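Local coordinates for proton-dependent oligopeptide transporter family protein (PDB 6EI3), which probably carries small peptides across the bacterial membrane, driven by the proton gradient, as other members of the POT family do, at residues R291-P301 with A486-Y497. Residues are numbered along the deposited sequence; the frame is centred on the assembly and turned at random.
Sequences RVLVIFALVTP and AALAFGLYARRY. With 78M ((2S)-2,3-dihydroxypropyl(7Z)-pentadec-7-enoate), chain O; 78M ((2S)-2,3-dihydroxypropyl(7Z)-pentadec-7-enoate), chain C; 78M ((2S)-2,3-dihydroxypropyl(7Z)-pentadec-7-enoate), chain J.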
loop_
_atom_site.group_PDB
_atom_site.type_symbol
_atom_site.label_atom_id
_atom_site.label_comp_id
_atom_site.label_asym_id
_atom_site.label_seq_id
_atom_site.Cartn_x
_atom_site.Cartn_y
_atom_site.Cartn_z
ATOM N N ARG A 291 10.912 8.808 14.306
ATOM C CA ARG A 291 10.275 7.852 15.212
ATOM C C ARG A 291 9.095 7.188 14.502
ATOM O O ARG A 291 8.897 5.987 14.652
ATOM C CB ARG A 291 9.809 8.545 16.495
ATOM C CG ARG A 291 10.951 8.921 17.410
ATOM C CD ARG A 291 10.403 9.268 18.771
ATOM N NE ARG A 291 11.363 10.014 19.581
ATOM C CZ ARG A 291 11.346 11.332 19.732
ATOM N NH1 ARG A 291 10.422 12.067 19.119
ATOM N NH2 ARG A 291 12.244 11.927 20.504
ATOM N N VAL A 292 8.358 7.961 13.675
ATOM C CA VAL A 292 7.226 7.499 12.852
ATOM C C VAL A 292 7.708 6.495 11.813
ATOM O O VAL A 292 7.051 5.472 11.595
ATOM C CB VAL A 292 6.452 8.692 12.215
ATOM C CG1 VAL A 292 5.687 8.278 10.953
ATOM C CG2 VAL A 292 5.518 9.330 13.228
ATOM N N LEU A 293 8.857 6.780 11.179
ATOM C CA LEU A 293 9.475 5.913 10.181
ATOM C C LEU A 293 9.752 4.522 10.776
ATOM O O LEU A 293 9.540 3.525 10.080
ATOM C CB LEU A 293 10.755 6.562 9.583
ATOM C CG LEU A 293 11.562 5.743 8.535
ATOM C CD1 LEU A 293 10.760 5.479 7.259
ATOM C CD2 LEU A 293 12.875 6.439 8.185
ATOM N N VAL A 294 10.164 4.453 12.071
ATOM C CA VAL A 294 10.388 3.176 12.760
ATOM C C VAL A 294 9.050 2.432 12.944
ATOM O O VAL A 294 8.970 1.248 12.609
ATOM C CB VAL A 294 11.193 3.308 14.076
ATOM C CG1 VAL A 294 11.341 1.952 14.768
ATOM C CG2 VAL A 294 12.570 3.899 13.796
ATOM N N ILE A 295 8.009 3.132 13.449
ATOM C CA ILE A 295 6.658 2.579 13.615
ATOM C C ILE A 295 6.158 2.029 12.253
ATOM O O ILE A 295 5.690 0.887 12.194
ATOM C CB ILE A 295 5.720 3.652 14.249
ATOM C CG1 ILE A 295 6.016 3.788 15.752
ATOM C CG2 ILE A 295 4.241 3.342 14.031
ATOM C CD1 ILE A 295 6.009 5.201 16.286
ATOM N N PHE A 296 6.303 2.828 11.167
ATOM C CA PHE A 296 5.914 2.430 9.800
ATOM C C PHE A 296 6.693 1.203 9.311
ATOM O O PHE A 296 6.094 0.310 8.731
ATOM C CB PHE A 296 6.057 3.596 8.794
ATOM C CG PHE A 296 4.979 4.668 8.822
ATOM C CD1 PHE A 296 3.980 4.660 9.798
ATOM C CD2 PHE A 296 4.966 5.684 7.876
ATOM C CE1 PHE A 296 3.001 5.662 9.831
ATOM C CE2 PHE A 296 3.989 6.687 7.915
ATOM C CZ PHE A 296 3.015 6.666 8.888
ATOM N N ALA A 297 8.003 1.140 9.577
ATOM C CA ALA A 297 8.852 -0.000 9.177
ATOM C C ALA A 297 8.342 -1.315 9.793
ATOM O O ALA A 297 8.316 -2.362 9.138
ATOM C CB ALA A 297 10.307 0.253 9.594
ATOM N N LEU A 298 7.916 -1.237 11.053
ATOM C CA LEU A 298 7.409 -2.365 11.833
ATOM C C LEU A 298 6.012 -2.804 11.436
ATOM O O LEU A 298 5.591 -3.899 11.809
ATOM C CB LEU A 298 7.499 -2.029 13.332
ATOM C CG LEU A 298 8.918 -1.967 13.882
ATOM C CD1 LEU A 298 8.942 -1.379 15.292
ATOM C CD2 LEU A 298 9.576 -3.346 13.865
ATOM N N VAL A 299 5.300 -1.954 10.686
ATOM C CA VAL A 299 3.963 -2.199 10.138
ATOM C C VAL A 299 4.056 -2.869 8.749
ATOM O O VAL A 299 3.091 -3.501 8.329
ATOM C CB VAL A 299 3.100 -0.890 10.124
ATOM C CG1 VAL A 299 1.915 -0.976 9.150
ATOM C CG2 VAL A 299 2.587 -0.581 11.525
ATOM N N THR A 300 5.196 -2.742 8.040
ATOM C CA THR A 300 5.356 -3.334 6.683
ATOM C C THR A 300 4.910 -4.828 6.609
ATOM O O THR A 300 4.253 -5.151 5.631
ATOM C CB THR A 300 6.774 -3.125 6.098
ATOM O OG1 THR A 300 7.748 -3.767 6.932
ATOM C CG2 THR A 300 7.123 -1.667 5.915
ATOM N N PRO A 301 5.141 -5.727 7.621
ATOM C CA PRO A 301 4.643 -7.118 7.498
ATOM C C PRO A 301 3.125 -7.192 7.438
ATOM O O PRO A 301 2.606 -8.127 6.841
ATOM C CB PRO A 301 5.180 -7.781 8.763
ATOM C CG PRO A 301 6.440 -6.987 9.070
ATOM C CD PRO A 301 5.940 -5.594 8.860
ATOM N N ALA A 486 6.405 -9.508 14.098
ATOM C CA ALA A 486 6.266 -8.074 13.835
ATOM C C ALA A 486 5.433 -7.441 14.922
ATOM O O ALA A 486 5.816 -6.384 15.403
ATOM C CB ALA A 486 5.613 -7.839 12.485
ATOM N N ALA A 487 4.328 -8.100 15.350
ATOM C CA ALA A 487 3.451 -7.615 16.423
ATOM C C ALA A 487 4.248 -7.461 17.709
ATOM O O ALA A 487 4.114 -6.449 18.398
ATOM C CB ALA A 487 2.305 -8.586 16.646
ATOM N N LEU A 488 5.107 -8.459 18.004
ATOM C CA LEU A 488 5.970 -8.461 19.175
ATOM C C LEU A 488 6.975 -7.304 19.101
ATOM O O LEU A 488 7.086 -6.562 20.068
ATOM C CB LEU A 488 6.681 -9.836 19.354
ATOM C CG LEU A 488 7.716 -9.929 20.492
ATOM C CD1 LEU A 488 7.063 -9.790 21.863
ATOM C CD2 LEU A 488 8.523 -11.229 20.407
ATOM N N ALA A 489 7.673 -7.133 17.953
ATOM C CA ALA A 489 8.670 -6.060 17.780
ATOM C C ALA A 489 7.991 -4.694 17.858
ATOM O O ALA A 489 8.473 -3.821 18.573
ATOM C CB ALA A 489 9.417 -6.224 16.465
ATOM N N PHE A 490 6.827 -4.542 17.202
ATOM C CA PHE A 490 6.032 -3.310 17.266
ATOM C C PHE A 490 5.674 -2.966 18.724
ATOM O O PHE A 490 5.881 -1.842 19.151
ATOM C CB PHE A 490 4.746 -3.425 16.416
ATOM C CG PHE A 490 4.014 -2.112 16.236
ATOM C CD1 PHE A 490 3.155 -1.635 17.218
ATOM C CD2 PHE A 490 4.185 -1.356 15.085
ATOM C CE1 PHE A 490 2.504 -0.404 17.066
ATOM C CE2 PHE A 490 3.524 -0.136 14.924
ATOM C CZ PHE A 490 2.680 0.327 15.913
ATOM N N GLY A 491 5.137 -3.935 19.450
ATOM C CA GLY A 491 4.697 -3.774 20.834
ATOM C C GLY A 491 5.789 -3.351 21.788
ATOM O O GLY A 491 5.538 -2.549 22.700
ATOM N N LEU A 492 7.012 -3.892 21.587
ATOM C CA LEU A 492 8.155 -3.554 22.441
ATOM C C LEU A 492 8.625 -2.131 22.152
ATOM O O LEU A 492 8.968 -1.405 23.079
ATOM C CB LEU A 492 9.295 -4.579 22.300
ATOM C CG LEU A 492 8.993 -6.010 22.815
ATOM C CD1 LEU A 492 9.965 -7.021 22.217
ATOM C CD2 LEU A 492 9.045 -6.083 24.339
ATOM N N TYR A 493 8.578 -1.720 20.873
ATOM C CA TYR A 493 8.925 -0.357 20.466
ATOM C C TYR A 493 7.856 0.637 21.002
ATOM O O TYR A 493 8.211 1.661 21.582
ATOM C CB TYR A 493 9.071 -0.240 18.932
ATOM C CG TYR A 493 9.520 1.143 18.509
ATOM C CD1 TYR A 493 10.861 1.521 18.593
ATOM C CD2 TYR A 493 8.592 2.114 18.138
ATOM C CE1 TYR A 493 11.270 2.815 18.267
ATOM C CE2 TYR A 493 8.989 3.411 17.815
ATOM C CZ TYR A 493 10.330 3.748 17.855
ATOM O OH TYR A 493 10.702 5.027 17.522
ATOM N N ALA A 494 6.563 0.292 20.822
ATOM C CA ALA A 494 5.394 1.057 21.272
ATOM C C ALA A 494 5.433 1.295 22.777
ATOM O O ALA A 494 5.127 2.400 23.223
ATOM C CB ALA A 494 4.106 0.337 20.881
ATOM N N ARG A 495 5.883 0.283 23.553
ATOM C CA ARG A 495 6.012 0.369 25.004
ATOM C C ARG A 495 6.864 1.577 25.453
ATOM O O ARG A 495 6.511 2.238 26.421
ATOM C CB ARG A 495 6.565 -0.960 25.575
ATOM C CG ARG A 495 6.938 -0.960 27.064
ATOM C CD ARG A 495 5.727 -0.883 27.988
ATOM N NE ARG A 495 6.101 -0.915 29.406
ATOM C CZ ARG A 495 5.230 -0.944 30.410
ATOM N NH1 ARG A 495 3.924 -0.947 30.167
ATOM N NH2 ARG A 495 5.657 -0.976 31.665
ATOM N N ARG A 496 7.957 1.863 24.739
ATOM C CA ARG A 496 8.870 2.954 25.072
ATOM C C ARG A 496 8.553 4.253 24.331
ATOM O O ARG A 496 9.219 5.264 24.556
ATOM C CB ARG A 496 10.331 2.514 24.851
ATOM C CG ARG A 496 10.788 1.438 25.842
ATOM C CD ARG A 496 12.094 0.780 25.439
ATOM N NE ARG A 496 12.284 -0.503 26.121
ATOM C CZ ARG A 496 12.903 -0.657 27.290
ATOM N NH1 ARG A 496 13.412 0.393 27.925
ATOM N NH2 ARG A 496 13.020 -1.862 27.832
ATOM N N TYR A 497 7.531 4.236 23.460
ATOM C CA TYR A 497 7.157 5.430 22.718
ATOM C C TYR A 497 6.443 6.450 23.613
ATOM O O TYR A 497 5.507 6.101 24.309
ATOM C CB TYR A 497 6.317 5.096 21.478
ATOM C CG TYR A 497 6.062 6.316 20.621
ATOM C CD1 TYR A 497 7.014 6.764 19.711
ATOM C CD2 TYR A 497 4.882 7.052 20.752
ATOM C CE1 TYR A 497 6.788 7.893 18.930
ATOM C CE2 TYR A 497 4.656 8.193 19.988
ATOM C CZ TYR A 497 5.618 8.618 19.090
ATOM O OH TYR A 497 5.414 9.745 18.348
HETATM O O21 78M O . 13.251 5.506 18.353
HETATM C C20 78M O . 13.754 6.260 17.261
HETATM C C18 78M O . 14.679 5.430 16.402
HETATM O O19 78M O . 15.769 4.938 17.185
HETATM C C17 78M O . 15.208 6.197 15.217
HETATM O O2 78M O . 15.674 5.202 14.276
HETATM C C1 78M O . 15.912 5.588 13.016
HETATM O O1 78M O . 15.922 6.736 12.652
HETATM C C2 78M O . 16.150 4.407 12.121
HETATM C C3 78M O . 15.115 4.278 11.011
HETATM C C4 78M O . 14.697 2.836 10.753
HETATM C C5 78M O . 15.072 2.297 9.382
HETATM C C6 78M O . 14.135 2.721 8.244
HETATM C C7 78M O . 13.219 1.618 7.821
HETATM C C8 78M O . 13.260 0.947 6.682
HETATM C C9 78M O . 12.334 -0.164 6.277
HETATM C C10 78M O . 12.855 -1.524 6.751
HETATM C C11 78M O . 11.814 -2.403 7.422
HETATM C C12 78M O . 12.401 -3.321 8.488
HETATM C C13 78M O . 11.388 -4.105 9.313
HETATM C C15 78M O . 10.099 -6.246 9.586
HETATM C C14 78M O . 10.840 -5.348 8.635
HETATM O O21 78M C . 0.868 -2.685 28.014
HETATM C C20 78M C . 2.099 -2.856 27.322
HETATM C C18 78M C . 2.276 -4.290 26.877
HETATM O O19 78M C . 2.319 -5.148 28.022
HETATM C C17 78M C . 3.518 -4.494 26.042
HETATM O O2 78M C . 3.448 -5.879 25.624
HETATM C C1 78M C . 4.065 -6.240 24.491
HETATM O O1 78M C . 4.675 -5.481 23.786
HETATM C C2 78M C . 3.907 -7.710 24.233
HETATM C C3 78M C . 3.736 -8.082 22.766
HETATM C C4 78M C . 2.386 -7.677 22.187
HETATM C C5 78M C . 1.541 -8.819 21.635
HETATM C C6 78M C . 2.084 -9.452 20.355
HETATM C C7 78M C . 1.202 -10.535 19.815
HETATM C C8 78M C . 1.424 -11.842 19.819
HETATM C C9 78M C . 2.605 -12.569 20.396
HETATM C C10 78M C . 3.588 -13.044 19.332
HETATM C C11 78M C . 4.848 -13.691 19.896
HETATM C C12 78M C . 5.868 -14.131 18.847
HETATM C C13 78M C . 5.577 -15.468 18.170
HETATM C C15 78M C . 6.101 -17.035 16.259
HETATM C C14 78M C . 6.532 -15.816 17.041
HETATM O O21 78M J . 1.602 3.000 28.376
HETATM C C20 78M J . 2.044 2.786 27.043
HETATM C C18 78M J . 1.913 1.331 26.654
HETATM O O19 78M J . 2.643 0.517 27.578
HETATM C C17 78M J . 2.380 1.071 25.242
HETATM O O2 78M J . 2.189 -0.343 24.992
HETATM C C1 78M J . 1.663 -0.705 23.815
HETATM O O1 78M J . 1.252 0.073 22.994
HETATM C C2 78M J . 1.661 -2.200 23.656
HETATM C C3 78M J . 0.395 -2.733 23.002
HETATM C C4 78M J . 0.121 -4.194 23.294
HETATM C C5 78M J . -1.298 -4.595 22.939
HETATM C C6 78M J . -1.575 -6.094 23.030
HETATM C C7 78M J . -3.035 -6.395 22.848
HETATM C C8 78M J . -3.601 -7.528 22.441
HETATM C C9 78M J . -2.926 -8.817 22.051
HETATM C C10 78M J . -2.880 -9.039 20.536
HETATM C C11 78M J . -4.166 -9.589 19.905
HETATM C C12 78M J . -4.387 -11.098 20.027
HETATM C C13 78M J . -3.358 -11.966 19.311
HETATM C C15 78M J . -2.214 -14.209 19.192
HETATM C C14 78M J . -3.439 -13.444 19.635
#
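Tyr493 reaches across from helix 471-495 and fills the hollow between Arg291, Val294, Ile295 and Leu298 on helix 281-306. Its CG lies anti to the backbone N (chi1 -176°), which carries the ring toward the other helix: Val294 CG1 sits over one face, 3.7 Å from the ring centroid in a CH-pi contact, while Ile295 CG1 meets Tyr493 CE2 at 3.6 Å. The hydroxyl passes on to the monoacylglycerol of chain O, sharing a 2.7 Å hydrogen bond between Tyr493 OH and O21. Leu298 projects the other way, as a bump of helix 281-306; CD1 packs on Tyr493 CB, CD2 on Ala489 CB, and CB on the Phe490 ring. That ring slides in beside Val299, whose CG2 lies 3.6 Å from Phe490 CE2, and turns an edge to Ile295 O; Met367 and Ile371 of helix 363-389 also pack on it. Toward one end Ile295 CD1 lies over a face of Tyr497, 4.2 Å from its centroid, and the Tyr497 hydroxyl is hydrogen-bonded to Gln424 OE1. At the other, Ala486 CB packs on the Pro301 ring, 3.6 Å from Pro301 CG. No hydrogen bond joins the two segments, whose axes run nearly antiparallel (163°) and come within 9.0 Å. Tyr493, the knob in a four-residue hole, marks knobs-into-holes packing of two antiparallel membrane helices in a major facilitator superfamily transporter, with a monoacylglycerol along one flank.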